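Local coordinates for selenium-binding protein (PDB 2ECE), which is of unknown function but, as a beta-propeller member of the selenium-binding protein family, may bind selenium, at residues E25-A31 / S444-S450; A46-V50 / F435-F439; Y336-W340 / A382-I388; R393-N399 / W417-A423. All coordinates share one frame; numbering follows the deposited sequence.

Overall arrangement
All four contacts lie round one side of a beta-propeller built from seven antiparallel sheets. Contact 1 joins strands 27-33 and 443-449, from near the two chain ends, within a single sheet. Contact 4 pairs the middle strands of the preceding sheet, and contacts 2 and 3 pack that sheet against its two neighbours: contact 2 against the sheet closed by contact 1, contact 3 against the sheet holding strand 334-339. Centres of contacts 3 and 4 are about 8 Å apart, those of 1 and 2 about 9 Å, those of 2 and 3 about 17 Å. Along the chain contact 1 encloses contact 2, which encloses contacts 3 and 4 in succession; contact 1 thus closes the ring.

Contact 1 (E25-A31 / S444-S450); sequences EDLAYVA and SHQVRLS
Ser450 grips Leu27 by both of its polar backbone atoms. With OG lodged between its own backbone N and carbonyl carbon (chi1 57°), the hydroxyl accepts the amide of Leu27 at 3.0 Å from N to OG and 157° at the hydrogen. The serine amide in turn meets Leu27 O from above the carbonyl plane, N to O 3.0 Å. With an alanine here, Leu27 N would probably lose its acceptor and the start of the strand one of its two ties to Ser450.

From there the strands run antiparallel, their axes at 155°. Tyr29 and Arg448 form a hydrogen-bonded pair, with Tyr29 N to Arg448 O 2.8 Å. At the far end Ala31 is served by two successive residues: its N-H goes to Gln446 O, while its O takes His445 N at 2.7 Å.

One face carries Ala28, Val30, Val447 and Leu449. Val30 and Val447 lie side by side, both with CG1 anti to the backbone N, and Val30 CG2 lies 3.9 Å from Val447 CG2. Leu449 divides its branches: CD2 rests on Ala28 CB at 3.8 Å, and CD1 lies 4.0 Å from Glu25 CD. The bent Glu25 chain carries its carboxylate on to Arg394. On the other face Tyr29 CD2 passes 3.6 Å from Arg448 O, its hydroxyl bonding to Pro117 O, and the Arg448 side chain turns away to Phe76 O and Asp453.

Backbone bonds and apolar branches thus zip the N-terminal strand to the C-terminal one, the Velcro closure of a beta-propeller.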
# COMPACT_ATOMS: atom_id res chain seq x y z
N GLU A 25 6.48 14.83 10.39
CA GLU A 25 5.09 14.47 10.71
C GLU A 25 4.84 14.47 12.22
O GLU A 25 5.70 14.06 12.99
CB GLU A 25 4.77 13.08 10.14
CG GLU A 25 5.48 11.92 10.83
CD GLU A 25 6.92 11.71 10.37
OE1 GLU A 25 7.42 12.53 9.57
OE2 GLU A 25 7.55 10.71 10.80
N ASP A 26 3.66 14.94 12.63
CA ASP A 26 3.28 14.96 14.04
C ASP A 26 2.39 13.76 14.38
O ASP A 26 2.37 13.29 15.52
CB ASP A 26 2.48 16.22 14.39
CG ASP A 26 3.34 17.46 14.53
OD1 ASP A 26 4.45 17.35 15.09
OD2 ASP A 26 2.89 18.54 14.09
N LEU A 27 1.65 13.28 13.38
CA LEU A 27 0.73 12.18 13.58
C LEU A 27 0.79 11.12 12.50
O LEU A 27 1.28 11.36 11.40
CB LEU A 27 -0.71 12.70 13.62
CG LEU A 27 -1.04 13.84 14.58
CD1 LEU A 27 -2.33 14.51 14.13
CD2 LEU A 27 -1.14 13.30 16.00
N ALA A 28 0.26 9.95 12.83
CA ALA A 28 0.20 8.83 11.91
C ALA A 28 -1.21 8.26 11.97
O ALA A 28 -1.68 7.83 13.03
CB ALA A 28 1.21 7.76 12.31
N TYR A 29 -1.91 8.29 10.84
CA TYR A 29 -3.25 7.75 10.78
C TYR A 29 -3.07 6.30 10.35
O TYR A 29 -2.34 6.02 9.40
CB TYR A 29 -4.08 8.53 9.76
CG TYR A 29 -4.27 9.99 10.15
CD1 TYR A 29 -5.02 10.33 11.27
CD2 TYR A 29 -3.69 11.01 9.40
CE1 TYR A 29 -5.20 11.67 11.64
CE2 TYR A 29 -3.86 12.35 9.76
CZ TYR A 29 -4.62 12.68 10.88
OH TYR A 29 -4.81 14.00 11.22
N VAL A 30 -3.72 5.37 11.05
CA VAL A 30 -3.55 3.96 10.73
C VAL A 30 -4.87 3.24 10.51
O VAL A 30 -5.77 3.29 11.35
CB VAL A 30 -2.76 3.24 11.84
CG1 VAL A 30 -2.43 1.81 11.43
CG2 VAL A 30 -1.49 4.03 12.16
N ALA A 31 -4.98 2.55 9.37
CA ALA A 31 -6.18 1.80 9.07
C ALA A 31 -6.14 0.53 9.92
O ALA A 31 -5.22 -0.28 9.79
CB ALA A 31 -6.21 1.44 7.59
N SER A 444 -3.52 -3.96 12.12
CA SER A 444 -3.16 -2.70 11.47
C SER A 444 -2.71 -2.84 10.02
O SER A 444 -2.06 -3.82 9.66
CB SER A 444 -2.08 -1.99 12.29
OG SER A 444 -0.99 -2.88 12.56
N HIS A 445 -3.06 -1.86 9.19
CA HIS A 445 -2.67 -1.90 7.79
C HIS A 445 -1.96 -0.62 7.33
O HIS A 445 -0.92 -0.25 7.89
CB HIS A 445 -3.90 -2.18 6.90
CG HIS A 445 -3.55 -2.87 5.62
ND1 HIS A 445 -3.56 -4.25 5.49
CD2 HIS A 445 -3.11 -2.39 4.43
CE1 HIS A 445 -3.13 -4.58 4.29
NE2 HIS A 445 -2.85 -3.48 3.62
N GLN A 446 -2.49 0.06 6.33
CA GLN A 446 -1.80 1.24 5.81
C GLN A 446 -1.67 2.41 6.78
O GLN A 446 -2.55 2.67 7.60
CB GLN A 446 -2.45 1.73 4.52
CG GLN A 446 -1.60 2.79 3.80
CD GLN A 446 -1.94 2.91 2.34
OE1 GLN A 446 -3.10 3.11 1.98
NE2 GLN A 446 -0.93 2.80 1.49
N VAL A 447 -0.55 3.11 6.66
CA VAL A 447 -0.25 4.26 7.50
C VAL A 447 -0.12 5.51 6.64
O VAL A 447 0.54 5.47 5.60
CB VAL A 447 1.07 4.03 8.28
CG1 VAL A 447 1.47 5.30 9.03
CG2 VAL A 447 0.90 2.88 9.26
N ARG A 448 -0.75 6.60 7.06
CA ARG A 448 -0.64 7.86 6.35
C ARG A 448 -0.16 8.89 7.36
O ARG A 448 -0.80 9.12 8.38
CB ARG A 448 -1.98 8.31 5.75
CG ARG A 448 -2.05 8.17 4.22
CD ARG A 448 -2.19 6.71 3.79
NE ARG A 448 -1.91 6.48 2.37
CZ ARG A 448 -0.69 6.41 1.84
NH1 ARG A 448 0.38 6.55 2.62
NH2 ARG A 448 -0.54 6.18 0.55
N LEU A 449 0.98 9.51 7.07
CA LEU A 449 1.55 10.50 7.97
C LEU A 449 0.98 11.90 7.71
O LEU A 449 0.83 12.31 6.55
CB LEU A 449 3.07 10.52 7.83
CG LEU A 449 3.77 9.16 7.97
CD1 LEU A 449 5.26 9.32 7.69
CD2 LEU A 449 3.53 8.60 9.37
N SER A 450 0.66 12.62 8.77
CA SER A 450 0.14 13.97 8.63
C SER A 450 1.14 14.79 7.81
O SER A 450 2.34 14.73 8.07
CB SER A 450 -0.07 14.62 10.00
OG SER A 450 1.13 14.64 10.75

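Contact 2 (A46-V50 / F435-F439); sequences AVVDV and FFVDF
The Phe435 ring turns its edge to the other segment: Val48 CG1 and Asp49 O both lie near the ring plane, with CG1 4.1 Å from CZ. Val50 comes in obliquely, its CG2 3.7 Å from Phe435 CE2. The second ring, Phe439, has Val437 CG1 of its own segment over one face, 3.5 Å above the plane and offset toward the rim. Across the contact Ala46 CB approaches it obliquely, 3.9 Å from CE1, and Val48 CG2 does likewise at 4.4 Å from CZ.

Between the rings the two valines Val48 and Val437 reach toward each other tip to tip, CG1 of the former meeting CG2 of the latter at 3.9 Å. Val48 therefore splits its two methyls: CG1 touches Val437 and Phe435, and CG2 faces Phe439. The phenylalanines reach across by different torsions. Phe435 has CG anti to the backbone N (chi1 -173°), which sends the ring out to Val48 and Val50 with CE2 and CZ doing the touching, whereas Phe439 has it anti to the carbonyl carbon (chi1 -66°), which brings its ring back to Ala46.

No hydrogen bond crosses here, and the strand axes stay 9.5 Å apart, too far for backbone pairing. The evidence is of two propeller sheets meeting almost wholly through side chains, with every touching residue buried.

Strand 44-49 sits between strands 60-65 and 27-33 in its sheet, and strand 429-438 is an outermost strand of the other. Ile60 touches Val437 and Phe439, Cys32 touches Ala46 and Phe439, and from strand 417-423 Met418 packs on Val48 and Lys420 on Phe435.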
# COMPACT_ATOMS: atom_id res chain seq x y z
N ALA A 46 -7.01 4.74 13.41
CA ALA A 46 -6.37 5.11 14.66
C ALA A 46 -5.49 6.32 14.44
O ALA A 46 -4.82 6.42 13.41
CB ALA A 46 -5.55 3.95 15.19
N VAL A 47 -5.49 7.23 15.40
CA VAL A 47 -4.66 8.42 15.33
C VAL A 47 -3.52 8.21 16.31
O VAL A 47 -3.73 8.18 17.52
CB VAL A 47 -5.44 9.69 15.72
CG1 VAL A 47 -4.54 10.91 15.58
CG2 VAL A 47 -6.67 9.84 14.83
N VAL A 48 -2.31 8.06 15.79
CA VAL A 48 -1.13 7.83 16.61
C VAL A 48 -0.22 9.06 16.68
O VAL A 48 0.15 9.64 15.64
CB VAL A 48 -0.30 6.64 16.07
CG1 VAL A 48 0.95 6.46 16.91
CG2 VAL A 48 -1.14 5.37 16.11
N ASP A 49 0.11 9.46 17.91
CA ASP A 49 0.98 10.61 18.14
C ASP A 49 2.38 10.09 17.85
O ASP A 49 2.88 9.17 18.50
CB ASP A 49 0.92 11.09 19.59
CG ASP A 49 1.60 12.44 19.79
OD1 ASP A 49 2.62 12.70 19.11
OD2 ASP A 49 1.10 13.24 20.61
N VAL A 50 3.00 10.70 16.85
CA VAL A 50 4.29 10.27 16.41
C VAL A 50 5.45 11.27 16.61
O VAL A 50 6.55 11.07 16.09
CB VAL A 50 4.11 9.81 14.93
CG1 VAL A 50 4.94 10.63 13.97
CG2 VAL A 50 4.39 8.33 14.82
N PHE A 435 9.78 3.39 20.50
CA PHE A 435 8.47 3.46 19.86
C PHE A 435 7.77 2.13 19.65
O PHE A 435 8.37 1.16 19.18
CB PHE A 435 8.59 4.19 18.51
CG PHE A 435 7.27 4.47 17.85
CD1 PHE A 435 6.64 3.50 17.07
CD2 PHE A 435 6.64 5.69 18.03
CE1 PHE A 435 5.39 3.74 16.49
CE2 PHE A 435 5.39 5.95 17.46
CZ PHE A 435 4.76 4.98 16.69
N PHE A 436 6.48 2.08 19.98
CA PHE A 436 5.68 0.88 19.79
C PHE A 436 4.21 1.10 20.07
O PHE A 436 3.83 1.71 21.06
CB PHE A 436 6.18 -0.27 20.68
CG PHE A 436 5.61 -1.62 20.30
CD1 PHE A 436 4.56 -2.19 21.02
CD2 PHE A 436 6.10 -2.29 19.20
CE1 PHE A 436 4.02 -3.41 20.64
CE2 PHE A 436 5.57 -3.52 18.81
CZ PHE A 436 4.53 -4.08 19.53
N VAL A 437 3.38 0.60 19.16
CA VAL A 437 1.95 0.68 19.32
C VAL A 437 1.43 -0.74 19.19
O VAL A 437 1.75 -1.45 18.23
CB VAL A 437 1.28 1.55 18.23
CG1 VAL A 437 -0.21 1.66 18.50
CG2 VAL A 437 1.92 2.93 18.19
N ASP A 438 0.67 -1.15 20.19
CA ASP A 438 0.06 -2.47 20.22
C ASP A 438 -1.43 -2.17 20.08
O ASP A 438 -2.02 -1.49 20.91
CB ASP A 438 0.39 -3.15 21.56
CG ASP A 438 -0.68 -4.13 22.00
OD1 ASP A 438 -1.29 -4.80 21.14
OD2 ASP A 438 -0.90 -4.23 23.23
N PHE A 439 -2.03 -2.67 19.00
CA PHE A 439 -3.44 -2.41 18.74
C PHE A 439 -4.40 -3.39 19.40
O PHE A 439 -5.59 -3.44 19.06
CB PHE A 439 -3.66 -2.35 17.23
CG PHE A 439 -2.98 -1.18 16.57
CD1 PHE A 439 -3.52 0.10 16.64
CD2 PHE A 439 -1.77 -1.35 15.90
CE1 PHE A 439 -2.88 1.19 16.07
CE2 PHE A 439 -1.11 -0.26 15.33
CZ PHE A 439 -1.67 1.01 15.41

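Contact 3 (Y336-W340 / A382-I388); sequences YLSLW and APQMLEI
Trp340 and Ser338, with Tyr336, pack against residues 382-388 in a buried interface between two neighbouring sheets of the beta-propeller. Strand 334-339 is the second strand of one sheet; strand 386-388 is an outermost strand of the next. Their axes stay 8.4 Å apart and no backbone ladder joins them; side chains meet one another and backbone carbonyls of the facing segment.

The Trp340 ring is held from several directions. Gln384 CG makes a CH-pi contact over one face, 4.1 Å from the centroid of the five-membered ring and 26° off its normal, while the Gln384 amide stands at 90° to the indole. Pro383 O and Ala382 O lie at the ring edge, the former 3.3 Å from Trp340 CD1. CG of Trp340 is anti to the backbone N (chi1 -165°), which takes the indole alongside Pro383 and Gln384, and NE1 goes on to bond Asn399 O. A leucine in its place would probably leave Asn399 O without this donor and open a gap beside Gln384, whose amide is tied to Thr324 and Ser400. On the backbone side, Ala382 CB lies 3.2 Å from Trp340 O.

Toward the other end the contact is apolar. Leu386 CD1 lies 3.9 Å from Tyr336 CB, and Ile388 CD1 crosses obliquely to the tyrosine ring, 3.5 Å from its CD1.

Between these two patches sits the one hydrogen bond across the segments: Ser338 OG donates to Gln384 O at 2.6 Å, in the carbonyl plane and on a lone pair.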
# COMPACT_ATOMS: atom_id res chain seq x y z
N TYR A 336 12.51 0.08 0.03
CA TYR A 336 12.29 -0.73 1.22
C TYR A 336 11.30 -1.83 0.90
O TYR A 336 10.32 -1.59 0.19
CB TYR A 336 11.76 0.12 2.38
CG TYR A 336 12.75 1.15 2.86
CD1 TYR A 336 12.85 2.40 2.23
CD2 TYR A 336 13.61 0.88 3.93
CE1 TYR A 336 13.78 3.35 2.65
CE2 TYR A 336 14.55 1.82 4.36
CZ TYR A 336 14.63 3.05 3.72
OH TYR A 336 15.57 3.97 4.13
N LEU A 337 11.55 -3.04 1.40
CA LEU A 337 10.65 -4.16 1.16
C LEU A 337 10.31 -4.79 2.49
O LEU A 337 11.10 -4.75 3.44
CB LEU A 337 11.29 -5.26 0.30
CG LEU A 337 12.31 -5.16 -0.84
CD1 LEU A 337 12.38 -6.53 -1.51
CD2 LEU A 337 11.93 -4.10 -1.84
N SER A 338 9.13 -5.39 2.55
CA SER A 338 8.72 -6.10 3.75
C SER A 338 8.66 -7.56 3.32
O SER A 338 8.31 -7.86 2.18
CB SER A 338 7.35 -5.62 4.24
OG SER A 338 6.34 -5.90 3.29
N LEU A 339 9.04 -8.46 4.22
CA LEU A 339 8.97 -9.89 3.93
C LEU A 339 8.00 -10.42 4.96
O LEU A 339 8.37 -10.69 6.10
CB LEU A 339 10.34 -10.56 4.09
CG LEU A 339 11.32 -10.52 2.90
CD1 LEU A 339 11.87 -9.11 2.73
CD2 LEU A 339 12.47 -11.50 3.16
N TRP A 340 6.75 -10.53 4.55
CA TRP A 340 5.67 -10.98 5.42
C TRP A 340 5.75 -12.46 5.78
O TRP A 340 5.10 -12.90 6.72
CB TRP A 340 4.34 -10.67 4.75
CG TRP A 340 3.17 -10.76 5.67
CD1 TRP A 340 2.92 -9.97 6.76
CD2 TRP A 340 2.06 -11.65 5.55
NE1 TRP A 340 1.71 -10.31 7.32
CE2 TRP A 340 1.16 -11.34 6.60
CE3 TRP A 340 1.73 -12.68 4.66
CZ2 TRP A 340 -0.04 -12.02 6.78
CZ3 TRP A 340 0.53 -13.36 4.84
CH2 TRP A 340 -0.34 -13.03 5.89
N ALA A 382 4.12 -10.51 10.70
CA ALA A 382 5.42 -10.05 10.22
C ALA A 382 5.24 -8.69 9.54
O ALA A 382 4.12 -8.20 9.43
CB ALA A 382 5.98 -11.06 9.23
N PRO A 383 6.35 -8.07 9.10
CA PRO A 383 6.21 -6.76 8.44
C PRO A 383 5.36 -6.90 7.18
O PRO A 383 5.47 -7.89 6.45
CB PRO A 383 7.65 -6.40 8.10
CG PRO A 383 8.44 -7.09 9.18
CD PRO A 383 7.77 -8.43 9.26
N GLN A 384 4.42 -5.99 7.00
CA GLN A 384 3.60 -5.99 5.80
C GLN A 384 3.66 -4.59 5.17
O GLN A 384 4.55 -4.29 4.37
CB GLN A 384 2.18 -6.39 6.18
CG GLN A 384 1.37 -7.03 5.07
CD GLN A 384 1.09 -6.08 3.92
OE1 GLN A 384 1.92 -5.90 3.02
NE2 GLN A 384 -0.08 -5.45 3.95
N MET A 385 2.73 -3.72 5.56
CA MET A 385 2.72 -2.37 5.02
C MET A 385 3.85 -1.54 5.63
O MET A 385 4.18 -1.70 6.80
CB MET A 385 1.39 -1.66 5.28
CG MET A 385 0.27 -2.07 4.34
SD MET A 385 0.75 -2.16 2.61
CE MET A 385 0.91 -0.41 2.19
N LEU A 386 4.42 -0.66 4.82
CA LEU A 386 5.50 0.21 5.24
C LEU A 386 5.17 1.63 4.83
O LEU A 386 4.40 1.85 3.89
CB LEU A 386 6.82 -0.16 4.54
CG LEU A 386 7.37 -1.58 4.59
CD1 LEU A 386 8.53 -1.72 3.61
CD2 LEU A 386 7.82 -1.90 6.00
N GLU A 387 5.73 2.60 5.54
CA GLU A 387 5.54 3.99 5.15
C GLU A 387 6.77 4.76 5.62
O GLU A 387 7.28 4.51 6.71
CB GLU A 387 4.27 4.60 5.72
CG GLU A 387 3.91 5.87 4.97
CD GLU A 387 4.11 5.70 3.47
OE1 GLU A 387 3.23 5.11 2.81
OE2 GLU A 387 5.17 6.14 2.95
N ILE A 388 7.24 5.67 4.78
CA ILE A 388 8.45 6.43 5.08
C ILE A 388 8.19 7.92 5.24
O ILE A 388 7.44 8.52 4.48
CB ILE A 388 9.49 6.28 3.95
CG1 ILE A 388 9.54 4.82 3.48
CG2 ILE A 388 10.85 6.73 4.44
CD1 ILE A 388 10.17 4.65 2.10

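Contact 4 (R393-N399 / W417-A423); sequences RRVYVTN and WMVKLNA
Val395, Val397 and Leu421 form the apolar centre of this antiparallel pair, the two middle strands of a four-stranded propeller sheet. Leu421 crosses Val397 obliquely, its CD1 3.9 Å from CG2 of the valine, and its CB lies equally near Val395 CB. Val419 continues this face, and Ala423 CB closes its end against Val395 CG2. In the backbone ladder Val395 with Leu421 and Val397 with Val419 are hydrogen-bonded pairs, Val397 N reaching Val419 O at 2.7 Å.

At one end Trp417 lies beside Val397, and Asn399 covers a face of its indole. Asn399 CB makes a CH-pi contact, 3.7 Å from the centroid of the six-membered ring and 22° off the normal. Asn399 CG sits between its backbone N and carbonyl carbon (chi1 62°), which lays the amide over the indole, the planes 22° apart. OD1 takes the Trp417 backbone N-H from above the carbonyl plane, N to OD1 3.2 Å; ND2 bonds Lys415 O, and Trp417 NE1 bonds Thr380 O.

The opposite face is more polar. Met418 SD makes an oblique Met-aromatic contact with Tyr396, and Lys420 runs beside that ring, its CD 3.9 Å from CE1. The Tyr396 hydroxyl is also hydrogen-bonded to Glu25, with which Arg394 NE forms a salt bridge; Lys420 NZ also bonds Tyr57 OH. One water donates to Tyr396 OH and accepts from Lys420 NZ, its oxygen 2.8 Å from each atom.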
# COMPACT_ATOMS: atom_id res chain seq x y z
N ARG A 393 14.09 9.47 7.13
CA ARG A 393 14.75 8.91 8.31
C ARG A 393 13.94 7.90 9.13
O ARG A 393 14.51 7.10 9.87
CB ARG A 393 15.20 10.05 9.24
CG ARG A 393 16.11 11.05 8.56
CD ARG A 393 16.31 12.30 9.41
NE ARG A 393 17.04 13.34 8.69
CZ ARG A 393 18.36 13.34 8.49
NH1 ARG A 393 19.11 12.36 8.97
NH2 ARG A 393 18.92 14.32 7.80
N ARG A 394 12.61 7.92 9.00
CA ARG A 394 11.76 7.01 9.77
C ARG A 394 10.87 6.13 8.89
O ARG A 394 10.26 6.60 7.93
CB ARG A 394 10.89 7.83 10.73
CG ARG A 394 11.69 8.77 11.64
CD ARG A 394 10.79 9.78 12.34
NE ARG A 394 10.22 10.76 11.41
CZ ARG A 394 10.89 11.77 10.87
NH1 ARG A 394 12.18 11.96 11.16
NH2 ARG A 394 10.28 12.61 10.04
N VAL A 395 10.82 4.84 9.23
CA VAL A 395 9.99 3.89 8.49
C VAL A 395 9.01 3.27 9.48
O VAL A 395 9.40 2.70 10.49
CB VAL A 395 10.83 2.75 7.86
CG1 VAL A 395 9.92 1.84 7.02
CG2 VAL A 395 11.94 3.33 6.99
N TYR A 396 7.72 3.41 9.19
CA TYR A 396 6.69 2.86 10.06
C TYR A 396 6.27 1.51 9.48
O TYR A 396 6.17 1.36 8.26
CB TYR A 396 5.52 3.83 10.15
CG TYR A 396 5.92 5.15 10.79
CD1 TYR A 396 5.93 5.30 12.18
CD2 TYR A 396 6.32 6.24 10.01
CE1 TYR A 396 6.34 6.49 12.77
CE2 TYR A 396 6.74 7.44 10.60
CZ TYR A 396 6.74 7.56 11.97
OH TYR A 396 7.12 8.75 12.56
N VAL A 397 6.03 0.54 10.35
CA VAL A 397 5.69 -0.81 9.91
C VAL A 397 4.49 -1.42 10.63
O VAL A 397 4.41 -1.36 11.86
CB VAL A 397 6.89 -1.76 10.15
CG1 VAL A 397 6.66 -3.09 9.46
CG2 VAL A 397 8.19 -1.10 9.69
N THR A 398 3.55 -1.98 9.86
CA THR A 398 2.38 -2.66 10.45
C THR A 398 2.44 -4.12 9.97
O THR A 398 3.26 -4.45 9.12
CB THR A 398 1.04 -1.99 10.09
OG1 THR A 398 0.88 -1.95 8.66
CG2 THR A 398 0.99 -0.58 10.68
N ASN A 399 1.54 -4.97 10.46
CA ASN A 399 1.67 -6.41 10.15
C ASN A 399 0.56 -7.24 9.54
O ASN A 399 0.73 -8.46 9.38
CB ASN A 399 2.13 -7.11 11.42
CG ASN A 399 1.12 -6.98 12.54
OD1 ASN A 399 0.44 -5.96 12.67
ND2 ASN A 399 1.01 -8.02 13.37
N TRP A 417 0.23 -4.32 15.39
CA TRP A 417 1.24 -3.49 16.02
C TRP A 417 1.78 -2.52 14.99
O TRP A 417 1.49 -2.63 13.79
CB TRP A 417 2.41 -4.31 16.61
CG TRP A 417 3.00 -5.45 15.78
CD1 TRP A 417 2.85 -6.79 16.02
CD2 TRP A 417 3.90 -5.35 14.66
NE1 TRP A 417 3.60 -7.52 15.14
CE2 TRP A 417 4.25 -6.67 14.28
CE3 TRP A 417 4.44 -4.28 13.93
CZ2 TRP A 417 5.12 -6.95 13.22
CZ3 TRP A 417 5.31 -4.55 12.87
CH2 TRP A 417 5.63 -5.88 12.52
N MET A 418 2.52 -1.53 15.46
CA MET A 418 3.16 -0.58 14.57
C MET A 418 4.54 -0.35 15.14
O MET A 418 4.71 0.02 16.30
CB MET A 418 2.42 0.75 14.49
CG MET A 418 3.19 1.75 13.63
SD MET A 418 2.24 3.08 12.90
CE MET A 418 1.74 3.91 14.36
N VAL A 419 5.53 -0.62 14.30
CA VAL A 419 6.92 -0.48 14.69
C VAL A 419 7.56 0.66 13.93
O VAL A 419 7.18 0.96 12.79
CB VAL A 419 7.66 -1.80 14.39
CG1 VAL A 419 9.15 -1.55 14.24
CG2 VAL A 419 7.39 -2.80 15.51
N LYS A 420 8.53 1.32 14.57
CA LYS A 420 9.25 2.40 13.92
C LYS A 420 10.69 1.98 13.71
O LYS A 420 11.32 1.40 14.61
CB LYS A 420 9.21 3.69 14.74
CG LYS A 420 10.00 4.80 14.07
CD LYS A 420 9.72 6.20 14.62
CE LYS A 420 10.51 6.52 15.87
NZ LYS A 420 10.44 7.98 16.20
N LEU A 421 11.20 2.25 12.52
CA LEU A 421 12.58 1.93 12.18
C LEU A 421 13.29 3.25 11.92
O LEU A 421 12.68 4.20 11.44
CB LEU A 421 12.63 1.08 10.90
CG LEU A 421 11.82 -0.22 10.86
CD1 LEU A 421 12.04 -0.91 9.52
CD2 LEU A 421 12.26 -1.13 12.00
N ASN A 422 14.57 3.31 12.25
CA ASN A 422 15.35 4.52 12.02
C ASN A 422 16.24 4.19 10.83
O ASN A 422 17.09 3.30 10.92
CB ASN A 422 16.18 4.85 13.26
CG ASN A 422 15.31 5.31 14.43
OD1 ASN A 422 15.42 4.77 15.53
ND2 ASN A 422 14.46 6.30 14.19
N ALA A 423 16.03 4.88 9.72
CA ALA A 423 16.81 4.63 8.51
C ALA A 423 17.94 5.64 8.35
O ALA A 423 17.75 6.84 8.58
CB ALA A 423 15.91 4.66 7.29
O HOH W 1 8.29 9.30 15.07